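Local structure of bradyzoite pseudokinase 1 (Toxoplasma gondii, 6M7Z) at residues A[164-169]-A[188-194]; A[106-110]-A[182-186]; A[147-151]-A[295-301]; A[152-158]-A[303-307]. The protein is a divergent, kinase-fold protein of the bradyzoite stage, probably linked to membrane organisation of the parasitophorous vacuole. All blocks are in the same frame, centred on the assembly; numbering follows the deposited sequence.

Helix 146-161 ties the set together: contacts 3 and 4 use successive parts of it, and the chain beyond it supplies one side of contact 1. Contact 2 is deeply buried and contact 4 is also buried, their centres about 8 Å apart, whereas contacts 1 and 3 are only partly covered. Contact 1 is the most polar, a short antiparallel ladder with arginine and hydroxyl bonds added beside it. Contact 2 relies on two backbone bonds set among leucine and valine side chains. Contact 3 combines one glutamine bond with aromatic packing, and contact 4 has a small apolar patch beside one long salt bridge. Contacts 1 and 2 meet where His167 reaches Gly186.

Contact 1. Residues A[164-169]-A[188-194]; sequences GLLHRS and LDTAAPI
Leu166 and Ala192 form the hydrogen-bonded pair of a two-strand antiparallel ladder, and Leu165 faces Pro193 as the adjacent non-hydrogen-bonded pair. Leu166 N gives to Ala192 O at 2.8 Å, nearly straight out from the oxygen, and Ala192 N returns a bond to Leu166 O. One step on, Ile194 N reaches Gly164 O from above the carbonyl plane. Gly164 closes the preceding helix with a Schellman motif.

Side-chain polar bonds gather on Thr190. Its carbonyl oxygen is gripped side-on by Arg168: NE (2.8 Å) lies almost on the carbonyl axis, whereas NH2 (3.0 Å) comes in more obliquely. A bend at chi3 (-62°) turns NE toward Thr190 O, with Ala192 CB over one face of the guanidinium, 3.5 Å from NE. The Thr190 hydroxyl, OG1, donates to His167 O at 2.7 Å and is hydrogen-bonded to Ser169 OG at 2.7 Å. Ser169 N bonds to His167 ND1 in the ring plane, and the other ring nitrogen, NE2, bonds to Gly186 O, which together fix the rotation of the imidazole.

Apolar contacts are few. Leu166 CG meets Ile194 CG1 at 3.9 Å, the two side chains crossing at about a right angle, and Leu188 CD2 touches His167 CD2.

Asp233 of helix 230-248 accepts from the backbone N atoms of His167 and Arg168, a familiar role of the αF aspartate in kinases. By sequence, His167-Arg168-Ser169 probably occupies HRD, Ser169 at the aspartate place, and Leu188 and Asp189 probably the Phe and Gly places of DFG. Strands 165-166 and 192-193 probably form the β6-β9 pair beside the catalytic loop.

Contact 2. Residues A[106-110]-A[182-186]; sequences SPLLL and TVVLG
Leu185 is bonded through both its backbone N and its O to the segment 106-110. Its N gives to Leu108 O at 2.8 Å, with an N-H...O angle of 170°, and its O takes the N-H of Leu110 at 2.9 Å from well above the carbonyl plane. This single bridge sets Leu109 opposite Leu185, and their side chains lie alongside each other, pointing the same way, with Leu109 CD2 4.1 Å from Leu185 CB.

Val184 faces the loop directly. Its CG2 packs on Leu110 CA at 3.7 Å and its CG1 on Pro107 O. Leu110 CG stands opposite its backbone N (chi1 180°), which carries CD1 across Val184 CG2 at about a right angle. Leu110 CB rests on Gly186 CA at 3.8 Å, and Leu108 CD2 meets Val183 O end-on.

A type I turn from Ser106 to Leu109 presents these groups. Strand 183-185 is held in turn by backbone bonds from Val184 to Ser176 and from Gly186 to Ser174, and helix 146-161 backs Leu108 through Ala155. By its place between helix 88-101 and strand 114-117, segment 106-110 probably corresponds to the αC-β4 loop of protein kinases, here docked on what is probably the β8 strand.

Contact 3. Residues A[147-151]-A[295-301]; sequences QVLAA and LFEGLNF
Near the N-terminal end of helix 146-161, the αE helix of the kinase C-lobe, Gln147 and Ala151 meet the loop that leads from helix 287-291 into helix 301-306. Gln147 makes the polar link: with CG opposite the backbone N (chi1 -179°) and the chain extended beyond it, NE2 reaches Leu295 O at 2.7 Å. The donor lies in the carbonyl plane and the N-H...O angle is 150°. The aliphatic part of the same side chain packs as well, CG against Leu299 CD1 at 3.9 Å and against Leu295 CD1.

Phe296 turns its ring edge to the helix, with CE1 3.6 Å from Gln147 O and the methyl of Ala150 also near the ring plane. Ala151 CB fits among three side chains, touching Phe296 CE1 (3.7 Å), Leu299 CD1 (3.8 Å) and Phe301 CE1 (4.0 Å). A type II turn from Phe296 to Leu299 swings the leucine back onto the helix, and Asn300 OD1 caps helix 301-306 by accepting from Glu302 N.

Behind these residues, Leu269 of helix 263-276 touches both Ala150 and Leu295, while Ile290 of helix 287-291 packs on Phe296 and Met291 on Phe301.

Contact 4. Residues A[152-158]-A[303-307]; sequences NMVAALK and DIEEG
Ile304 lays its CG2 methyl across the backbone of helix 146-161, 3.6 Å from Asn152 CA and 3.8 Å from Ala155 CB. This branch stands opposite the backbone N of Ile304, while CG1 lies beside that N (chi1 -51°) and carries CD1 on to Ala151 CB, one turn before Ala155. Asn152, Ala155 and Lys158 recur every three residues and form one stripe along the helix; the small Ala155 at its middle lets the backbones approach, with CA atoms 6.0 Å apart between Ala155 and Glu305. Glu305 CG also leans on the Ala155 methyl, at 4.1 Å.

In kinase terms the stripe lies on the αE helix, and the partner is the short helix 301-306 that follows the αI region near the end of the C-lobe. Gly307 ends it with a Schellman motif: its N bonds back to Ile304 O at 2.9 Å, and its positive phi (94°) turns the following chain away from the helical path.

At the far end of the stripe, Lys158 and Glu305 cross at a slant, both chains extended. The lysine NZ comes to 3.5 Å from Glu305 OE1, a long salt bridge whose attraction is probably modest. Met291 of helix 287-291 touches both of these side chains. Pro107 CG also approaches Glu305 O, and Leu108 CD1 Ile304 O, bringing segment 106-110 against this short helix.

Contact 1. Residues A[164-169]-A[188-194]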
loop_
_atom_site.group_PDB
_atom_site.type_symbol
_atom_site.label_atom_id
_atom_site.label_comp_id
_atom_site.label_asym_id
_atom_site.label_seq_id
_atom_site.Cartn_x
_atom_site.Cartn_y
_atom_site.Cartn_z
ATOM N N GLY A 164 -11.259 -7.982 7.786
ATOM C CA GLY A 164 -11.807 -9.114 7.048
ATOM C C GLY A 164 -11.302 -9.198 5.608
ATOM O O GLY A 164 -11.985 -9.769 4.742
ATOM N N LEU A 165 -10.108 -8.652 5.329
ATOM C CA LEU A 165 -9.566 -8.607 3.965
ATOM C C LEU A 165 -8.204 -9.315 3.920
ATOM O O LEU A 165 -7.332 -9.069 4.767
ATOM C CB LEU A 165 -9.419 -7.147 3.517
ATOM C CG LEU A 165 -10.726 -6.384 3.295
ATOM C CD1 LEU A 165 -10.460 -4.903 3.084
ATOM C CD2 LEU A 165 -11.502 -6.954 2.117
ATOM N N LEU A 166 -8.020 -10.165 2.900
ATOM C CA LEU A 166 -6.705 -10.609 2.454
ATOM C C LEU A 166 -6.143 -9.579 1.476
ATOM O O LEU A 166 -6.918 -8.919 0.740
ATOM C CB LEU A 166 -6.839 -11.945 1.732
ATOM C CG LEU A 166 -7.258 -13.115 2.617
ATOM C CD1 LEU A 166 -7.422 -14.389 1.821
ATOM C CD2 LEU A 166 -6.273 -13.334 3.750
ATOM N N HIS A 167 -4.797 -9.480 1.435
ATOM C CA HIS A 167 -4.121 -8.612 0.475
ATOM C C HIS A 167 -4.028 -9.300 -0.891
ATOM O O HIS A 167 -4.438 -8.733 -1.911
ATOM C CB HIS A 167 -2.747 -8.189 0.990
ATOM C CG HIS A 167 -2.096 -7.160 0.123
ATOM N ND1 HIS A 167 -1.530 -7.481 -1.087
ATOM C CD2 HIS A 167 -1.935 -5.823 0.274
ATOM C CE1 HIS A 167 -1.020 -6.391 -1.626
ATOM N NE2 HIS A 167 -1.283 -5.360 -0.832
ATOM N N ARG A 168 -3.420 -10.491 -0.880
ATOM C CA ARG A 168 -3.324 -11.444 -2.014
ATOM C C ARG A 168 -2.155 -11.148 -2.963
ATOM O O ARG A 168 -1.910 -11.982 -3.789
ATOM C CB ARG A 168 -4.639 -11.549 -2.798
ATOM C CG ARG A 168 -5.827 -12.001 -1.951
ATOM C CD ARG A 168 -6.988 -12.537 -2.779
ATOM N NE ARG A 168 -7.525 -11.500 -3.664
ATOM C CZ ARG A 168 -7.973 -11.706 -4.905
ATOM N NH1 ARG A 168 -8.237 -12.942 -5.325
ATOM N NH2 ARG A 168 -8.095 -10.674 -5.722
ATOM N N SER A 169 -1.413 -10.035 -2.837
ATOM C CA SER A 169 -0.272 -9.773 -3.743
ATOM C C SER A 169 0.896 -9.072 -3.020
ATOM O O SER A 169 1.542 -8.193 -3.575
ATOM C CB SER A 169 -0.738 -8.988 -4.951
ATOM O OG SER A 169 -1.229 -7.692 -4.605
ATOM N N LEU A 188 -3.769 -2.090 -2.664
ATOM C CA LEU A 188 -4.974 -2.688 -2.096
ATOM C C LEU A 188 -6.025 -3.037 -3.155
ATOM O O LEU A 188 -7.072 -3.589 -2.807
ATOM C CB LEU A 188 -5.551 -1.718 -1.060
ATOM C CG LEU A 188 -4.652 -1.444 0.144
ATOM C CD1 LEU A 188 -5.396 -0.542 1.136
ATOM C CD2 LEU A 188 -4.220 -2.746 0.807
ATOM N N ASP A 189 -5.750 -2.760 -4.438
ATOM C CA ASP A 189 -6.660 -3.143 -5.531
ATOM C C ASP A 189 -6.837 -4.668 -5.603
ATOM O O ASP A 189 -7.815 -5.125 -6.169
ATOM C CB ASP A 189 -6.190 -2.599 -6.891
ATOM C CG ASP A 189 -4.762 -2.962 -7.260
ATOM O OD1 ASP A 189 -3.823 -2.548 -6.512
ATOM O OD2 ASP A 189 -4.583 -3.658 -8.272
ATOM N N THR A 190 -5.905 -5.463 -5.068
ATOM C CA THR A 190 -6.017 -6.946 -5.118
ATOM C C THR A 190 -6.715 -7.510 -3.877
ATOM O O THR A 190 -6.932 -8.724 -3.817
ATOM C CB THR A 190 -4.660 -7.640 -5.285
ATOM O OG1 THR A 190 -3.860 -7.358 -4.130
ATOM C CG2 THR A 190 -3.943 -7.193 -6.545
ATOM N N ALA A 191 -7.039 -6.659 -2.903
ATOM C CA ALA A 191 -7.596 -7.124 -1.631
ATOM C C ALA A 191 -8.991 -7.720 -1.847
ATOM O O ALA A 191 -9.709 -7.341 -2.780
ATOM C CB ALA A 191 -7.651 -5.995 -0.639
ATOM N N ALA A 192 -9.352 -8.677 -0.992
ATOM C CA ALA A 192 -10.628 -9.420 -1.132
ATOM C C ALA A 192 -10.993 -10.030 0.219
ATOM O O ALA A 192 -10.125 -10.232 1.062
ATOM C CB ALA A 192 -10.514 -10.502 -2.190
ATOM N N PRO A 193 -12.279 -10.348 0.470
ATOM C CA PRO A 193 -12.695 -10.864 1.769
ATOM C C PRO A 193 -12.089 -12.241 2.093
ATOM O O PRO A 193 -11.929 -13.055 1.204
ATOM C CB PRO A 193 -14.225 -10.996 1.657
ATOM C CG PRO A 193 -14.610 -10.191 0.433
ATOM C CD PRO A 193 -13.400 -10.237 -0.470
ATOM N N ILE A 194 -11.783 -12.463 3.373
ATOM C CA ILE A 194 -11.498 -13.770 3.934
ATOM C C ILE A 194 -12.808 -14.555 3.922
ATOM O O ILE A 194 -12.831 -15.628 3.387
ATOM C CB ILE A 194 -10.960 -13.685 5.380
ATOM C CG1 ILE A 194 -9.767 -12.729 5.545
ATOM C CG2 ILE A 194 -10.661 -15.081 5.917
ATOM C CD1 ILE A 194 -9.538 -12.306 6.983
#

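Contact 2. Residues A[106-110]-A[182-186]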
loop_
_atom_site.group_PDB
_atom_site.type_symbol
_atom_site.label_atom_id
_atom_site.label_comp_id
_atom_site.label_asym_id
_atom_site.label_seq_id
_atom_site.Cartn_x
_atom_site.Cartn_y
_atom_site.Cartn_z
ATOM N N SER A 106 -6.786 4.169 8.658
ATOM C CA SER A 106 -6.014 3.118 9.296
ATOM C C SER A 106 -4.562 3.561 9.225
ATOM O O SER A 106 -4.067 3.835 8.137
ATOM C CB SER A 106 -6.207 1.790 8.619
ATOM O OG SER A 106 -7.574 1.428 8.549
ATOM N N PRO A 107 -3.826 3.638 10.359
ATOM C CA PRO A 107 -2.500 4.259 10.360
ATOM C C PRO A 107 -1.439 3.593 9.464
ATOM O O PRO A 107 -0.523 4.270 9.014
ATOM C CB PRO A 107 -2.056 4.156 11.826
ATOM C CG PRO A 107 -3.341 3.942 12.612
ATOM C CD PRO A 107 -4.228 3.143 11.690
ATOM N N LEU A 108 -1.553 2.280 9.230
ATOM C CA LEU A 108 -0.526 1.524 8.502
ATOM C C LEU A 108 -0.990 1.129 7.088
ATOM O O LEU A 108 -0.356 0.280 6.475
ATOM C CB LEU A 108 -0.171 0.282 9.331
ATOM C CG LEU A 108 0.550 0.563 10.654
ATOM C CD1 LEU A 108 1.036 -0.738 11.282
ATOM C CD2 LEU A 108 1.736 1.517 10.461
ATOM N N LEU A 109 -2.085 1.715 6.583
ATOM C CA LEU A 109 -2.545 1.479 5.214
ATOM C C LEU A 109 -2.409 2.782 4.406
ATOM O O LEU A 109 -2.649 3.869 4.945
ATOM C CB LEU A 109 -3.998 0.994 5.226
ATOM C CG LEU A 109 -4.273 -0.277 6.043
ATOM C CD1 LEU A 109 -5.714 -0.748 5.878
ATOM C CD2 LEU A 109 -3.333 -1.418 5.686
ATOM N N LEU A 110 -2.017 2.656 3.124
ATOM C CA LEU A 110 -1.846 3.800 2.235
ATOM C C LEU A 110 -3.157 4.590 2.198
ATOM O O LEU A 110 -4.186 4.059 1.798
ATOM C CB LEU A 110 -1.448 3.299 0.850
ATOM C CG LEU A 110 -1.224 4.367 -0.235
ATOM C CD1 LEU A 110 -0.010 5.220 0.107
ATOM C CD2 LEU A 110 -1.033 3.711 -1.609
ATOM N N THR A 182 6.281 7.367 8.017
ATOM C CA THR A 182 5.412 6.216 8.266
ATOM C C THR A 182 5.547 5.232 7.099
ATOM O O THR A 182 5.562 5.658 5.944
ATOM C CB THR A 182 3.937 6.626 8.392
ATOM O OG1 THR A 182 3.824 7.749 9.258
ATOM C CG2 THR A 182 3.052 5.520 8.925
ATOM N N VAL A 183 5.656 3.936 7.408
ATOM C CA VAL A 183 5.666 2.886 6.400
ATOM C C VAL A 183 4.277 2.250 6.374
ATOM O O VAL A 183 3.811 1.771 7.388
ATOM C CB VAL A 183 6.761 1.846 6.681
ATOM C CG1 VAL A 183 6.689 0.669 5.731
ATOM C CG2 VAL A 183 8.137 2.477 6.651
ATOM N N VAL A 184 3.660 2.232 5.185
ATOM C CA VAL A 184 2.261 1.831 5.004
ATOM C C VAL A 184 2.157 0.745 3.929
ATOM O O VAL A 184 2.987 0.665 3.040
ATOM C CB VAL A 184 1.357 3.031 4.657
ATOM C CG1 VAL A 184 1.411 4.084 5.768
ATOM C CG2 VAL A 184 1.698 3.636 3.300
ATOM N N LEU A 185 1.098 -0.067 4.052
ATOM C CA LEU A 185 0.775 -1.110 3.105
ATOM C C LEU A 185 -0.216 -0.564 2.084
ATOM O O LEU A 185 -1.294 -0.094 2.442
ATOM C CB LEU A 185 0.170 -2.294 3.851
ATOM C CG LEU A 185 -0.262 -3.478 2.993
ATOM C CD1 LEU A 185 0.888 -3.975 2.113
ATOM C CD2 LEU A 185 -0.781 -4.596 3.884
ATOM N N GLY A 186 0.167 -0.668 0.806
ATOM C CA GLY A 186 -0.657 -0.265 -0.344
ATOM C C GLY A 186 -0.907 -1.454 -1.271
ATOM O O GLY A 186 -0.907 -2.635 -0.832
#

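Contact 3. Residues A[147-151]-A[295-301]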
loop_
_atom_site.group_PDB
_atom_site.type_symbol
_atom_site.label_atom_id
_atom_site.label_comp_id
_atom_site.label_asym_id
_atom_site.label_seq_id
_atom_site.Cartn_x
_atom_site.Cartn_y
_atom_site.Cartn_z
ATOM N N GLN A 147 14.506 -4.855 12.377
ATOM C CA GLN A 147 13.583 -5.382 13.363
ATOM C C GLN A 147 12.261 -4.599 13.301
ATOM O O GLN A 147 11.181 -5.184 13.284
ATOM C CB GLN A 147 14.228 -5.286 14.746
ATOM C CG GLN A 147 13.358 -5.824 15.867
ATOM C CD GLN A 147 13.807 -5.363 17.231
ATOM O OE1 GLN A 147 14.407 -4.297 17.385
ATOM N NE2 GLN A 147 13.541 -6.191 18.225
ATOM N N VAL A 148 12.373 -3.271 13.263
ATOM C CA VAL A 148 11.216 -2.386 13.341
ATOM C C VAL A 148 10.460 -2.408 12.008
ATOM O O VAL A 148 9.230 -2.362 12.003
ATOM C CB VAL A 148 11.631 -0.956 13.742
ATOM C CG1 VAL A 148 10.450 0.011 13.701
ATOM C CG2 VAL A 148 12.277 -0.942 15.125
ATOM N N LEU A 149 11.194 -2.487 10.890
ATOM C CA LEU A 149 10.571 -2.515 9.562
ATOM C C LEU A 149 9.719 -3.777 9.430
ATOM O O LEU A 149 8.559 -3.720 9.011
ATOM C CB LEU A 149 11.643 -2.471 8.469
ATOM C CG LEU A 149 11.117 -2.545 7.034
ATOM C CD1 LEU A 149 10.086 -1.468 6.759
ATOM C CD2 LEU A 149 12.257 -2.392 6.056
ATOM N N ALA A 150 10.300 -4.909 9.823
ATOM C CA ALA A 150 9.623 -6.197 9.757
ATOM C C ALA A 150 8.360 -6.170 10.621
ATOM O O ALA A 150 7.329 -6.677 10.222
ATOM C CB ALA A 150 10.563 -7.293 10.183
ATOM N N ALA A 151 8.458 -5.550 11.800
ATOM C CA ALA A 151 7.336 -5.480 12.736
ATOM C C ALA A 151 6.238 -4.567 12.152
ATOM O O ALA A 151 5.058 -4.884 12.248
ATOM C CB ALA A 151 7.814 -4.998 14.084
ATOM N N LEU A 295 12.534 -12.129 17.357
ATOM C CA LEU A 295 12.996 -10.922 16.665
ATOM C C LEU A 295 12.331 -9.669 17.250
ATOM O O LEU A 295 12.953 -8.616 17.266
ATOM C CB LEU A 295 12.686 -11.051 15.168
ATOM C CG LEU A 295 12.897 -9.794 14.324
ATOM C CD1 LEU A 295 14.361 -9.353 14.393
ATOM C CD2 LEU A 295 12.468 -10.041 12.886
ATOM N N PHE A 296 11.086 -9.790 17.733
ATOM C CA PHE A 296 10.269 -8.618 18.101
ATOM C C PHE A 296 10.184 -8.394 19.620
ATOM O O PHE A 296 9.441 -7.513 20.055
ATOM C CB PHE A 296 8.857 -8.759 17.527
ATOM C CG PHE A 296 8.810 -8.981 16.041
ATOM C CD1 PHE A 296 9.513 -8.152 15.178
ATOM C CD2 PHE A 296 8.063 -10.018 15.501
ATOM C CE1 PHE A 296 9.458 -8.345 13.807
ATOM C CE2 PHE A 296 8.019 -10.218 14.130
ATOM C CZ PHE A 296 8.706 -9.372 13.288
ATOM N N GLU A 297 10.942 -9.150 20.420
ATOM C CA GLU A 297 10.919 -8.947 21.880
ATOM C C GLU A 297 11.513 -7.574 22.223
ATOM O O GLU A 297 12.539 -7.178 21.691
ATOM C CB GLU A 297 11.629 -10.083 22.617
ATOM C CG GLU A 297 10.733 -11.291 22.807
ATOM C CD GLU A 297 11.448 -12.562 23.206
ATOM O OE1 GLU A 297 12.574 -12.472 23.751
ATOM O OE2 GLU A 297 10.872 -13.636 22.961
ATOM N N GLY A 298 10.818 -6.865 23.115
ATOM C CA GLY A 298 11.172 -5.514 23.535
ATOM C C GLY A 298 10.425 -4.437 22.765
ATOM O O GLY A 298 10.531 -3.261 23.114
ATOM N N LEU A 299 9.666 -4.826 21.730
ATOM C CA LEU A 299 8.903 -3.877 20.913
ATOM C C LEU A 299 7.471 -3.758 21.445
ATOM O O LEU A 299 6.834 -4.760 21.764
ATOM C CB LEU A 299 8.875 -4.345 19.454
ATOM C CG LEU A 299 10.123 -4.061 18.628
ATOM C CD1 LEU A 299 9.950 -4.613 17.225
ATOM C CD2 LEU A 299 10.421 -2.570 18.591
ATOM N N ASN A 300 6.983 -2.516 21.501
ATOM C CA ASN A 300 5.595 -2.208 21.791
ATOM C C ASN A 300 4.820 -2.194 20.468
ATOM O O ASN A 300 4.834 -1.185 19.738
ATOM C CB ASN A 300 5.457 -0.878 22.538
ATOM C CG ASN A 300 4.035 -0.586 22.966
ATOM O OD1 ASN A 300 3.146 -1.434 22.840
ATOM N ND2 ASN A 300 3.810 0.612 23.478
ATOM N N PHE A 301 4.130 -3.307 20.185
ATOM C CA PHE A 301 3.338 -3.458 18.964
ATOM C C PHE A 301 2.188 -2.441 18.913
ATOM O O PHE A 301 1.760 -2.077 17.829
ATOM C CB PHE A 301 2.817 -4.895 18.824
ATOM C CG PHE A 301 3.671 -5.747 17.919
ATOM C CD1 PHE A 301 3.610 -5.592 16.542
ATOM C CD2 PHE A 301 4.564 -6.674 18.436
ATOM C CE1 PHE A 301 4.429 -6.336 15.705
ATOM C CE2 PHE A 301 5.376 -7.423 17.596
ATOM C CZ PHE A 301 5.306 -7.256 16.233
#

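Contact 4. Residues A[152-158]-A[303-307]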
loop_
_atom_site.group_PDB
_atom_site.type_symbol
_atom_site.label_atom_id
_atom_site.label_comp_id
_atom_site.label_asym_id
_atom_site.label_seq_id
_atom_site.Cartn_x
_atom_site.Cartn_y
_atom_site.Cartn_z
ATOM N N ASN A 152 6.662 -3.441 11.557
ATOM C CA ASN A 152 5.790 -2.473 10.859
ATOM C C ASN A 152 5.003 -3.214 9.754
ATOM O O ASN A 152 3.788 -3.038 9.603
ATOM C CB ASN A 152 6.638 -1.288 10.370
ATOM C CG ASN A 152 5.852 -0.056 9.942
ATOM O OD1 ASN A 152 4.779 -0.161 9.348
ATOM N ND2 ASN A 152 6.397 1.127 10.208
ATOM N N MET A 153 5.695 -4.105 9.028
ATOM C CA MET A 153 5.110 -4.811 7.905
ATOM C C MET A 153 4.070 -5.835 8.381
ATOM O O MET A 153 2.954 -5.884 7.819
ATOM C CB MET A 153 6.184 -5.498 7.057
ATOM C CG MET A 153 6.924 -4.541 6.123
ATOM S SD MET A 153 8.566 -5.106 5.606
ATOM C CE MET A 153 8.111 -6.454 4.519
ATOM N N VAL A 154 4.415 -6.626 9.406
ATOM C CA VAL A 154 3.488 -7.611 10.004
ATOM C C VAL A 154 2.250 -6.884 10.549
ATOM O O VAL A 154 1.130 -7.331 10.357
ATOM C CB VAL A 154 4.154 -8.440 11.123
ATOM C CG1 VAL A 154 3.172 -9.378 11.798
ATOM C CG2 VAL A 154 5.336 -9.242 10.642
ATOM N N ALA A 155 2.472 -5.777 11.256
ATOM C CA ALA A 155 1.394 -5.029 11.892
ATOM C C ALA A 155 0.426 -4.515 10.824
ATOM O O ALA A 155 -0.780 -4.524 11.025
ATOM C CB ALA A 155 1.947 -3.883 12.711
ATOM N N ALA A 156 0.987 -4.043 9.706
ATOM C CA ALA A 156 0.200 -3.452 8.632
ATOM C C ALA A 156 -0.737 -4.520 8.046
ATOM O O ALA A 156 -1.941 -4.272 7.860
ATOM C CB ALA A 156 1.108 -2.861 7.595
ATOM N N LEU A 157 -0.183 -5.712 7.809
ATOM C CA LEU A 157 -0.943 -6.832 7.274
ATOM C C LEU A 157 -2.065 -7.226 8.248
ATOM O O LEU A 157 -3.208 -7.449 7.836
ATOM C CB LEU A 157 -0.005 -8.022 7.038
ATOM C CG LEU A 157 -0.655 -9.247 6.396
ATOM C CD1 LEU A 157 -1.411 -8.861 5.143
ATOM C CD2 LEU A 157 0.384 -10.296 6.070
ATOM N N LYS A 158 -1.728 -7.301 9.540
ATOM C CA LYS A 158 -2.687 -7.641 10.586
ATOM C C LYS A 158 -3.863 -6.658 10.569
ATOM O O LYS A 158 -5.018 -7.085 10.695
ATOM C CB LYS A 158 -2.029 -7.644 11.969
ATOM C CG LYS A 158 -2.870 -8.342 13.032
ATOM C CD LYS A 158 -2.469 -8.064 14.457
ATOM C CE LYS A 158 -3.579 -8.389 15.436
ATOM N NZ LYS A 158 -3.515 -7.508 16.626
ATOM N N ASP A 303 2.312 0.674 19.638
ATOM C CA ASP A 303 2.877 1.919 19.066
ATOM C C ASP A 303 3.092 1.773 17.551
ATOM O O ASP A 303 2.880 2.739 16.791
ATOM C CB ASP A 303 4.204 2.308 19.720
ATOM C CG ASP A 303 4.069 2.781 21.153
ATOM O OD1 ASP A 303 3.076 3.474 21.450
ATOM O OD2 ASP A 303 4.960 2.461 21.958
ATOM N N ILE A 304 3.537 0.583 17.126
ATOM C CA ILE A 304 3.713 0.269 15.714
ATOM C C ILE A 304 2.355 0.446 15.017
ATOM O O ILE A 304 2.268 1.136 13.996
ATOM C CB ILE A 304 4.272 -1.156 15.504
ATOM C CG1 ILE A 304 5.529 -1.432 16.341
ATOM C CG2 ILE A 304 4.505 -1.397 14.020
ATOM C CD1 ILE A 304 6.031 -2.872 16.338
ATOM N N GLU A 305 1.310 -0.147 15.614
ATOM C CA GLU A 305 -0.046 -0.187 15.064
ATOM C C GLU A 305 -0.670 1.212 15.027
ATOM O O GLU A 305 -1.537 1.465 14.202
ATOM C CB GLU A 305 -0.925 -1.157 15.855
ATOM C CG GLU A 305 -0.572 -2.615 15.618
ATOM C CD GLU A 305 -1.291 -3.632 16.488
ATOM O OE1 GLU A 305 -1.232 -4.833 16.162
ATOM O OE2 GLU A 305 -1.898 -3.224 17.494
ATOM N N GLU A 306 -0.224 2.112 15.911
ATOM C CA GLU A 306 -0.728 3.489 15.949
ATOM C C GLU A 306 0.015 4.349 14.927
ATOM O O GLU A 306 -0.388 5.482 14.665
ATOM C CB GLU A 306 -0.589 4.115 17.339
ATOM C CG GLU A 306 -1.589 3.604 18.374
ATOM C CD GLU A 306 -3.006 3.301 17.900
ATOM O OE1 GLU A 306 -3.492 2.175 18.170
ATOM O OE2 GLU A 306 -3.628 4.186 17.267
ATOM N N GLY A 307 1.113 3.821 14.375
ATOM C CA GLY A 307 1.782 4.435 13.231
ATOM C C GLY A 307 2.915 5.356 13.640
ATOM O O GLY A 307 3.247 6.297 12.907
#